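Local coordinates for protein geranylgeranyl pyrophosphate synthase (Corynebacterium glutamicum, PDB 3LK5) that probably condenses allylic and isopentenyl diphosphates into longer isoprenoid diphosphates, using magnesium ions, as other prenyl synthases of its family do, at residues P67-A72 with R362-R367; E98-C103 with A217-A222; D275-G280 with E315-I320. All blocks are in the same frame, centred on the assembly; numbering follows the deposited sequence. Where two conformers were deposited one is given.

Interaction 1 of 3, residues P67-A72 with R362-R367; sequences PLYAWA and RALAIR
Leu364 drives one of its methyls over the ring of Tyr69 and presses the other against Leu68, and these three residues account for nearly all of the 192 Å² buried here. CD1 of Leu364 lies 3.9 Å from the centroid of the Tyr69 ring, 25° off the ring normal. That places the methyl over the face but displaced toward the rim, a CH-pi contact whose nearest ring atom is CE2 of Tyr69, 3.6 Å from Leu364 CD1. The second branch meets Leu68 tip to tip, CD2 of Leu364 lying 3.7 Å from CD2 of Leu68. Leu68 reaches across because its CG stands anti to the backbone N (chi1 -174°).

The helices concerned, 65-78 and 355-369, belong to the all-helical prenyl synthase fold. Their local axes run nearly antiparallel at 155° and come no closer than 12.2 Å, so side chains alone span the gap. Tyr69 OH lies 3.5 Å from Leu364 CB, while its hydrogen bond goes to Tyr245 OH. Leu16 and Leu18 add further apolar cover to Leu68 and Leu364 respectively. With no hydrogen bond between the segments, the contact is dispersive and hydrophobic, and the one buried side-chain polar group within it is satisfied by a third helix.

Interaction 2 of 3, residues E98-C103 with A217-A222; sequences EFIQAC and AAYTIA
Tyr219 overlaps Ile100 with the CE1 side of its ring and carries its hydroxyl on to Gln101, spanning two helices of the all-alpha isoprenoid synthase fold. These are helix 87-111, which carries the magnesium ligand Asp108, with Asp112 just beyond its end, and helix 205-231; no magnesium is bound in this chain. The backbones stay well apart, the nearest CA atoms being those of Gln101 and Thr220 at 9.4 Å, and Tyr219 alone provides the surface that 217-222 buries.

With CG anti to the backbone N, the tyrosine extends straight across the gap. Its CE1 lies 3.8 Å from CG2 of Ile100 as the two side chains run alongside one another, pointing opposite ways. Gln101 instead crosses the tyrosine at about a right angle, and the bend in its chain at chi2 brings OE1 round to the hydroxyl, at the ring edge and in its plane. Amide and ring planes are 38° apart.

Around this pair, Arg66 packs on both Gln101 and Tyr219, and Trp180 and Met183 cover Ile100. The Gln101 side chain is about 7 Å from that of Asp108, so the contact borders the metal-binding region. A glycerol, probably from the crystallisation liquor, lies about 3 Å from the same glutamine side chain. The Tyr219 OH donates to Gln101 OE1 at 2.7 Å, meeting the C=O at 137° with the donor tilted 18° from the carbonyl plane.

Interaction 3 of 3, residues D275-G280 with E315-I320; sequences DDIREG and EDIAVI
The side chains of Ile277 and Ile317 run alongside each other, pointing opposite ways, and the terminal CD1 of Ile317 lies against the CB and CG2 side of Ile277. This long branch of Ile317 makes the deeper approach: its CD1 lies 3.7 Å from CG2 of Ile277, and the same CD1 comes within 3.5 Å of the backbone N of Arg278. Because CG1 of Ile317 sits beside its own backbone N (chi1 -66°), CD1 is carried into the angle between the Ile277 side chain and the base of Arg278, whose CB it meets at 3.8 Å. Ile320 approaches Ile277 obliquely, their closest atoms being the CG2 methyls, 4.0 Å between that of Ile277 and that of Ile320.

The backbones come near enough for such short side chains, the CA atoms of Ile277 and Ile317 being 6.5 Å apart. The contact joins the short helix 275-278 to helix 314-326 within the prenyl synthase fold. Gly280 is the first residue to leave helical phi/psi, in a Schellman motif, with positive phi and its N bonded to Ile277 O. Thr321 and Ile324 of helix 314-326 also pack on Ile277.

Beyond CB, Arg278 turns away from Ile317. Its chain bends at chi3 (53°) and sets the guanidinium edge-on to the Asp275 carboxylate, giving weak bonds from NE and NH2 to OD1. The salt bridge from Arg278 NH2 to Glu279 OE1, 3.2 Å long, extends this network to Glu279, which packs on the magnesium ligand Asp112; the side chain of Arg278 is about 7 Å from that of Asp112.

How the interactions relate
Interactions 1 and 2 occupy the interior and adjoin each other, their centres 13 Å apart. Helix 65-78 packs on helix 87-111 through Pro67 and Glu98, and on helix 205-231 through Tyr69 and Ile221, so both contacts belong to one connected helix bundle. Each places a tyrosine between helices, but in interaction 2 the hydroxyl bonds across the contact, whereas interaction 1 is apolar across its segments. Interaction 3 lies farther out, 23 Å from the chain centre, and touches neither of the others. It pairs buried isoleucines with an exposed arginine, and its arginine is paired with Asp275 and Glu279 of its own segment. Interactions 2 and 3 both lie near magnesium-binding aspartates; interaction 1 does not.

Interaction 1 of 3, residues P67-A72 with R362-R367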
loop_
_atom_site.group_PDB
_atom_site.type_symbol
_atom_site.label_atom_id
_atom_site.label_comp_id
_atom_site.label_asym_id
_atom_site.label_seq_id
_atom_site.Cartn_x
_atom_site.Cartn_y
_atom_site.Cartn_z
ATOM N N PRO A 67 -3.020 12.479 -13.299
ATOM C CA PRO A 67 -4.369 13.048 -13.260
ATOM C C PRO A 67 -4.704 13.782 -14.539
ATOM O O PRO A 67 -5.842 13.757 -14.991
ATOM C CB PRO A 67 -4.299 14.089 -12.117
ATOM C CG PRO A 67 -3.211 13.605 -11.228
ATOM C CD PRO A 67 -2.203 12.918 -12.155
ATOM N N LEU A 68 -3.717 14.430 -15.136
ATOM C CA LEU A 68 -3.985 15.122 -16.421
ATOM C C LEU A 68 -4.458 14.160 -17.528
ATOM O O LEU A 68 -5.409 14.439 -18.255
ATOM C CB LEU A 68 -2.722 15.861 -16.864
ATOM C CG LEU A 68 -2.850 16.757 -18.115
ATOM C CD1 LEU A 68 -4.091 17.717 -18.139
ATOM C CD2 LEU A 68 -1.535 17.528 -18.252
ATOM N N TYR A 69 -3.817 12.997 -17.629
ATOM C CA TYR A 69 -4.248 11.986 -18.583
ATOM C C TYR A 69 -5.589 11.372 -18.237
ATOM O O TYR A 69 -6.369 11.103 -19.140
ATOM C CB TYR A 69 -3.168 10.900 -18.816
ATOM C CG TYR A 69 -2.189 11.282 -19.913
ATOM C CD1 TYR A 69 -0.837 11.394 -19.647
ATOM C CD2 TYR A 69 -2.643 11.523 -21.228
ATOM C CE1 TYR A 69 0.068 11.734 -20.656
ATOM C CE2 TYR A 69 -1.766 11.849 -22.232
ATOM C CZ TYR A 69 -0.409 11.939 -21.944
ATOM O OH TYR A 69 0.476 12.253 -22.958
ATOM N N ALA A 70 -5.873 11.131 -16.948
ATOM C CA ALA A 70 -7.191 10.656 -16.573
ATOM C C ALA A 70 -8.283 11.662 -17.005
ATOM O O ALA A 70 -9.330 11.287 -17.552
ATOM C CB ALA A 70 -7.258 10.393 -15.044
ATOM N N TRP A 71 -8.030 12.942 -16.731
ATOM C CA TRP A 71 -8.954 13.990 -17.133
ATOM C C TRP A 71 -9.152 14.048 -18.649
ATOM O O TRP A 71 -10.265 14.157 -19.122
ATOM C CB TRP A 71 -8.468 15.341 -16.565
ATOM C CG TRP A 71 -9.319 16.547 -16.926
ATOM C CD1 TRP A 71 -8.880 17.678 -17.577
ATOM C CD2 TRP A 71 -10.699 16.779 -16.610
ATOM N NE1 TRP A 71 -9.911 18.569 -17.721
ATOM C CE2 TRP A 71 -11.035 18.056 -17.130
ATOM C CE3 TRP A 71 -11.686 16.038 -15.947
ATOM C CZ2 TRP A 71 -12.327 18.594 -17.031
ATOM C CZ3 TRP A 71 -12.975 16.570 -15.840
ATOM C CH2 TRP A 71 -13.276 17.849 -16.385
ATOM N N ALA A 72 -8.064 13.931 -19.390
ATOM C CA ALA A 72 -8.125 13.914 -20.854
ATOM C C ALA A 72 -8.910 12.723 -21.355
ATOM O O ALA A 72 -9.648 12.843 -22.335
ATOM C CB ALA A 72 -6.722 13.895 -21.429
ATOM N N ARG A 362 -2.299 15.450 -28.535
ATOM C CA ARG A 362 -1.107 15.555 -29.406
ATOM C C ARG A 362 -0.018 16.390 -28.757
ATOM O O ARG A 362 1.155 15.998 -28.727
ATOM C CB ARG A 362 -1.487 16.135 -30.780
ATOM C CG ARG A 362 -2.423 15.228 -31.593
ATOM C CD ARG A 362 -2.792 15.881 -32.960
ATOM N NE ARG A 362 -1.573 16.239 -33.706
ATOM C CZ ARG A 362 -0.909 15.405 -34.512
ATOM N NH1 ARG A 362 -1.351 14.160 -34.706
ATOM N NH2 ARG A 362 0.198 15.818 -35.136
ATOM N N ALA A 363 -0.404 17.549 -28.236
ATOM C CA ALA A 363 0.552 18.431 -27.564
ATOM C C ALA A 363 1.203 17.785 -26.346
ATOM O O ALA A 363 2.419 17.937 -26.130
ATOM C CB ALA A 363 -0.120 19.771 -27.176
ATOM N N LEU A 364 0.404 17.072 -25.542
ATOM C CA LEU A 364 0.948 16.374 -24.381
ATOM C C LEU A 364 1.981 15.323 -24.758
ATOM O O LEU A 364 2.997 15.171 -24.079
ATOM C CB LEU A 364 -0.155 15.690 -23.583
ATOM C CG LEU A 364 -0.682 16.340 -22.325
ATOM C CD1 LEU A 364 -1.746 15.418 -21.782
ATOM C CD2 LEU A 364 0.429 16.528 -21.281
ATOM N N ALA A 365 1.717 14.617 -25.849
ATOM C CA ALA A 365 2.612 13.576 -26.335
ATOM C C ALA A 365 3.920 14.207 -26.790
ATOM O O ALA A 365 5.002 13.723 -26.459
ATOM C CB ALA A 365 1.946 12.804 -27.533
ATOM N N ILE A 366 3.805 15.295 -27.539
ATOM C CA ILE A 366 4.985 15.973 -28.067
ATOM C C ILE A 366 5.855 16.564 -26.956
ATOM O O ILE A 366 7.071 16.375 -26.971
ATOM C CB ILE A 366 4.582 16.958 -29.201
ATOM C CG1 ILE A 366 4.087 16.130 -30.407
ATOM C CG2 ILE A 366 5.745 17.872 -29.557
ATOM C CD1 ILE A 366 3.118 16.870 -31.375
ATOM N N ARG A 367 5.232 17.221 -25.973
ATOM C CA ARG A 367 5.963 17.637 -24.771
ATOM C C ARG A 367 6.634 16.438 -24.066
ATOM O O ARG A 367 7.802 16.542 -23.699
ATOM C CB ARG A 367 5.067 18.413 -23.780
ATOM C CG ARG A 367 4.394 19.658 -24.359
ATOM C CD ARG A 367 4.191 20.757 -23.301
ATOM N NE ARG A 367 3.011 21.582 -23.553
ATOM C CZ ARG A 367 2.792 22.279 -24.663
ATOM N NH1 ARG A 367 3.665 22.253 -25.659
ATOM N NH2 ARG A 367 1.682 22.995 -24.780
#

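Interaction 2 of 3, residues E98-C103 with A217-A222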
loop_
_atom_site.group_PDB
_atom_site.type_symbol
_atom_site.label_atom_id
_atom_site.label_comp_id
_atom_site.label_asym_id
_atom_site.label_seq_id
_atom_site.Cartn_x
_atom_site.Cartn_y
_atom_site.Cartn_z
ATOM N N GLU A 98 -2.254 10.925 -7.727
ATOM C CA GLU A 98 -1.082 11.517 -7.065
ATOM C C GLU A 98 -0.684 10.780 -5.782
ATOM O O GLU A 98 0.497 10.768 -5.409
ATOM C CB GLU A 98 -1.340 12.983 -6.717
ATOM C CG GLU A 98 -1.407 13.843 -7.972
ATOM C CD GLU A 98 -0.094 13.711 -8.805
ATOM O OE1 GLU A 98 1.015 13.997 -8.287
ATOM O OE2 GLU A 98 -0.155 13.247 -9.939
ATOM N N PHE A 99 -1.661 10.201 -5.088
ATOM C CA PHE A 99 -1.290 9.408 -3.896
ATOM C C PHE A 99 -0.597 8.096 -4.248
ATOM O O PHE A 99 0.301 7.647 -3.527
ATOM C CB PHE A 99 -2.509 9.176 -3.007
ATOM C CG PHE A 99 -2.838 10.323 -2.125
ATOM C CD1 PHE A 99 -1.935 10.754 -1.154
ATOM C CD2 PHE A 99 -4.074 10.938 -2.214
ATOM C CE1 PHE A 99 -2.255 11.796 -0.284
ATOM C CE2 PHE A 99 -4.406 11.981 -1.355
ATOM C CZ PHE A 99 -3.471 12.409 -0.388
ATOM N N ILE A 100 -1.009 7.472 -5.347
ATOM C CA ILE A 100 -0.304 6.281 -5.827
ATOM C C ILE A 100 1.116 6.697 -6.138
ATOM O O ILE A 100 2.071 6.022 -5.732
ATOM C CB ILE A 100 -0.950 5.675 -7.074
ATOM C CG1 ILE A 100 -2.390 5.276 -6.739
ATOM C CG2 ILE A 100 -0.143 4.402 -7.532
ATOM C CD1 ILE A 100 -3.107 4.578 -7.901
ATOM N N GLN A 101 1.254 7.815 -6.852
ATOM C CA GLN A 101 2.605 8.253 -7.232
ATOM C C GLN A 101 3.449 8.634 -6.021
ATOM O O GLN A 101 4.676 8.416 -6.027
ATOM C CB GLN A 101 2.502 9.429 -8.222
ATOM C CG GLN A 101 3.841 10.096 -8.586
ATOM C CD GLN A 101 4.753 9.256 -9.463
ATOM O OE1 GLN A 101 4.570 8.034 -9.668
ATOM N NE2 GLN A 101 5.779 9.920 -9.995
ATOM N N ALA A 102 2.822 9.252 -5.016
ATOM C CA ALA A 102 3.559 9.588 -3.802
ATOM C C ALA A 102 4.125 8.310 -3.184
ATOM O O ALA A 102 5.303 8.279 -2.789
ATOM C CB ALA A 102 2.703 10.321 -2.810
ATOM N N CYS A 103 3.299 7.260 -3.080
ATOM C CA CYS A 103 3.793 5.986 -2.516
ATOM C C CYS A 103 4.939 5.447 -3.361
ATOM O O CYS A 103 5.963 5.019 -2.828
ATOM C CB CYS A 103 2.686 4.926 -2.453
ATOM S SG CYS A 103 3.267 3.331 -1.717
ATOM N N ALA A 217 4.583 2.902 -19.100
ATOM C CA ALA A 217 3.556 3.270 -20.069
ATOM C C ALA A 217 2.130 2.987 -19.510
ATOM O O ALA A 217 1.234 3.822 -19.625
ATOM C CB ALA A 217 3.741 2.544 -21.386
ATOM N N ALA A 218 1.933 1.791 -18.971
ATOM C CA ALA A 218 0.636 1.403 -18.388
ATOM C C ALA A 218 0.299 2.355 -17.253
ATOM O O ALA A 218 -0.777 2.931 -17.184
ATOM C CB ALA A 218 0.707 -0.057 -17.825
ATOM N N TYR A 219 1.286 2.588 -16.411
ATOM C CA TYR A 219 1.080 3.322 -15.182
ATOM C C TYR A 219 0.830 4.818 -15.411
ATOM O O TYR A 219 -0.008 5.435 -14.758
ATOM C CB TYR A 219 2.336 3.126 -14.322
ATOM C CG TYR A 219 2.367 3.994 -13.101
ATOM C CD1 TYR A 219 1.266 4.015 -12.215
ATOM C CD2 TYR A 219 3.497 4.750 -12.792
ATOM C CE1 TYR A 219 1.292 4.801 -11.082
ATOM C CE2 TYR A 219 3.562 5.521 -11.649
ATOM C CZ TYR A 219 2.449 5.536 -10.797
ATOM O OH TYR A 219 2.460 6.317 -9.686
ATOM N N THR A 220 1.553 5.399 -16.360
ATOM C CA THR A 220 1.625 6.862 -16.428
ATOM C C THR A 220 0.645 7.448 -17.418
ATOM O O THR A 220 0.149 8.570 -17.218
ATOM C CB THR A 220 3.081 7.300 -16.766
ATOM O OG1 THR A 220 3.953 6.797 -15.742
ATOM C CG2 THR A 220 3.219 8.851 -16.908
ATOM N N ILE A 221 0.368 6.694 -18.478
ATOM C CA ILE A 221 -0.452 7.210 -19.540
ATOM C C ILE A 221 -1.625 6.341 -19.913
ATOM O O ILE A 221 -2.774 6.822 -19.930
ATOM C CB ILE A 221 0.412 7.490 -20.862
ATOM C CG1 ILE A 221 1.639 8.325 -20.498
ATOM C CG2 ILE A 221 -0.512 8.176 -21.934
ATOM C CD1 ILE A 221 2.317 9.085 -21.763
ATOM N N ALA A 222 -1.367 5.075 -20.244
ATOM C CA ALA A 222 -2.460 4.248 -20.769
ATOM C C ALA A 222 -3.567 3.990 -19.754
ATOM O O ALA A 222 -4.748 4.180 -20.059
ATOM C CB ALA A 222 -1.944 2.896 -21.336
#

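Interaction 3 of 3, residues D275-G280 with E315-I320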
loop_
_atom_site.group_PDB
_atom_site.type_symbol
_atom_site.label_atom_id
_atom_site.label_comp_id
_atom_site.label_asym_id
_atom_site.label_seq_id
_atom_site.Cartn_x
_atom_site.Cartn_y
_atom_site.Cartn_z
ATOM N N ASP A 275 22.908 11.165 -13.355
ATOM C CA ASP A 275 22.383 10.456 -12.200
ATOM C C ASP A 275 22.044 9.005 -12.482
ATOM O O ASP A 275 22.273 8.136 -11.642
ATOM C CB ASP A 275 21.124 11.167 -11.723
ATOM C CG ASP A 275 20.774 10.820 -10.311
ATOM O OD1 ASP A 275 21.617 11.088 -9.430
ATOM O OD2 ASP A 275 19.656 10.298 -10.099
ATOM N N ASP A 276 21.497 8.740 -13.672
ATOM C CA ASP A 276 21.125 7.369 -14.054
ATOM C C ASP A 276 22.333 6.445 -14.172
ATOM O O ASP A 276 22.188 5.232 -14.017
ATOM C CB ASP A 276 20.345 7.336 -15.377
ATOM C CG ASP A 276 18.872 7.697 -15.209
ATOM O OD1 ASP A 276 18.417 7.932 -14.069
ATOM O OD2 ASP A 276 18.147 7.730 -16.216
ATOM N N ILE A 277 23.499 7.014 -14.472
ATOM C CA ILE A 277 24.749 6.228 -14.505
ATOM C C ILE A 277 25.155 5.870 -13.062
ATOM O O ILE A 277 25.366 4.693 -12.740
ATOM C CB ILE A 277 25.907 6.966 -15.211
ATOM C CG1 ILE A 277 25.586 7.304 -16.679
ATOM C CG2 ILE A 277 27.197 6.142 -15.151
ATOM C CD1 ILE A 277 25.141 6.136 -17.523
ATOM N N ARG A 278 25.233 6.906 -12.215
ATOM C CA ARG A 278 25.549 6.768 -10.789
ATOM C C ARG A 278 24.641 5.788 -10.066
ATOM O O ARG A 278 25.108 5.069 -9.198
ATOM C CB ARG A 278 25.535 8.135 -10.084
ATOM C CG ARG A 278 26.045 8.099 -8.635
ATOM C CD ARG A 278 25.443 9.222 -7.792
ATOM N NE ARG A 278 23.982 9.221 -7.869
ATOM C CZ ARG A 278 23.174 8.534 -7.060
ATOM N NH1 ARG A 278 23.674 7.795 -6.071
ATOM N NH2 ARG A 278 21.855 8.592 -7.229
ATOM N N GLU A 279 23.363 5.750 -10.449
ATOM C CA GLU A 279 22.356 4.911 -9.805
ATOM C C GLU A 279 22.297 3.501 -10.411
ATOM O O GLU A 279 21.629 2.627 -9.873
ATOM C CB GLU A 279 20.979 5.590 -9.925
ATOM C CG GLU A 279 19.930 5.206 -8.885
ATOM C CD GLU A 279 19.446 6.402 -8.056
ATOM O OE1 GLU A 279 19.205 7.486 -8.642
ATOM O OE2 GLU A 279 19.305 6.248 -6.819
ATOM N N GLY A 280 22.969 3.275 -11.539
ATOM C CA GLY A 280 22.912 1.963 -12.207
ATOM C C GLY A 280 21.582 1.531 -12.813
ATOM O O GLY A 280 21.258 0.333 -12.811
ATOM N N GLU A 315 33.522 13.465 -13.308
ATOM C CA GLU A 315 34.522 13.055 -14.297
ATOM C C GLU A 315 34.360 11.582 -14.734
ATOM O O GLU A 315 34.286 11.292 -15.938
ATOM C CB GLU A 315 35.946 13.328 -13.759
ATOM C CG GLU A 315 36.244 14.793 -13.341
ATOM C CD GLU A 315 35.617 15.239 -11.983
ATOM O OE1 GLU A 315 34.981 14.418 -11.264
ATOM O OE2 GLU A 315 35.762 16.442 -11.651
ATOM N N ASP A 316 34.288 10.669 -13.767
ATOM C CA ASP A 316 34.020 9.238 -14.022
ATOM C C ASP A 316 32.672 9.003 -14.723
ATOM O O ASP A 316 32.555 8.164 -15.617
ATOM C CB ASP A 316 33.999 8.444 -12.705
ATOM C CG ASP A 316 35.378 8.288 -12.081
ATOM O OD1 ASP A 316 36.341 8.921 -12.549
ATOM O OD2 ASP A 316 35.496 7.523 -11.100
ATOM N N ILE A 317 31.644 9.717 -14.277
ATOM C CA ILE A 317 30.319 9.612 -14.900
ATOM C C ILE A 317 30.371 10.026 -16.385
ATOM O O ILE A 317 29.790 9.350 -17.268
ATOM C CB ILE A 317 29.295 10.481 -14.146
ATOM C CG1 ILE A 317 29.074 9.933 -12.739
ATOM C CG2 ILE A 317 27.951 10.562 -14.921
ATOM C CD1 ILE A 317 28.244 8.692 -12.684
ATOM N N ALA A 318 31.067 11.132 -16.647
ATOM C CA ALA A 318 31.177 11.682 -17.993
ATOM C C ALA A 318 31.911 10.720 -18.944
ATOM O O ALA A 318 31.536 10.564 -20.121
ATOM C CB ALA A 318 31.883 13.056 -17.965
ATOM N N VAL A 319 32.969 10.091 -18.434
ATOM C CA VAL A 319 33.770 9.156 -19.231
ATOM C C VAL A 319 32.911 7.951 -19.650
ATOM O O VAL A 319 32.948 7.542 -20.808
ATOM C CB VAL A 319 35.095 8.750 -18.478
ATOM C CG1 VAL A 319 35.694 7.467 -19.039
ATOM C CG2 VAL A 319 36.087 9.903 -18.519
ATOM N N ILE A 320 32.114 7.413 -18.730
ATOM C CA ILE A 320 31.204 6.307 -19.065
ATOM C C ILE A 320 30.170 6.804 -20.099
ATOM O O ILE A 320 29.819 6.102 -21.061
ATOM C CB ILE A 320 30.404 5.815 -17.834
ATOM C CG1 ILE A 320 31.315 5.266 -16.702
ATOM C CG2 ILE A 320 29.298 4.815 -18.229
ATOM C CD1 ILE A 320 32.333 4.239 -17.101
#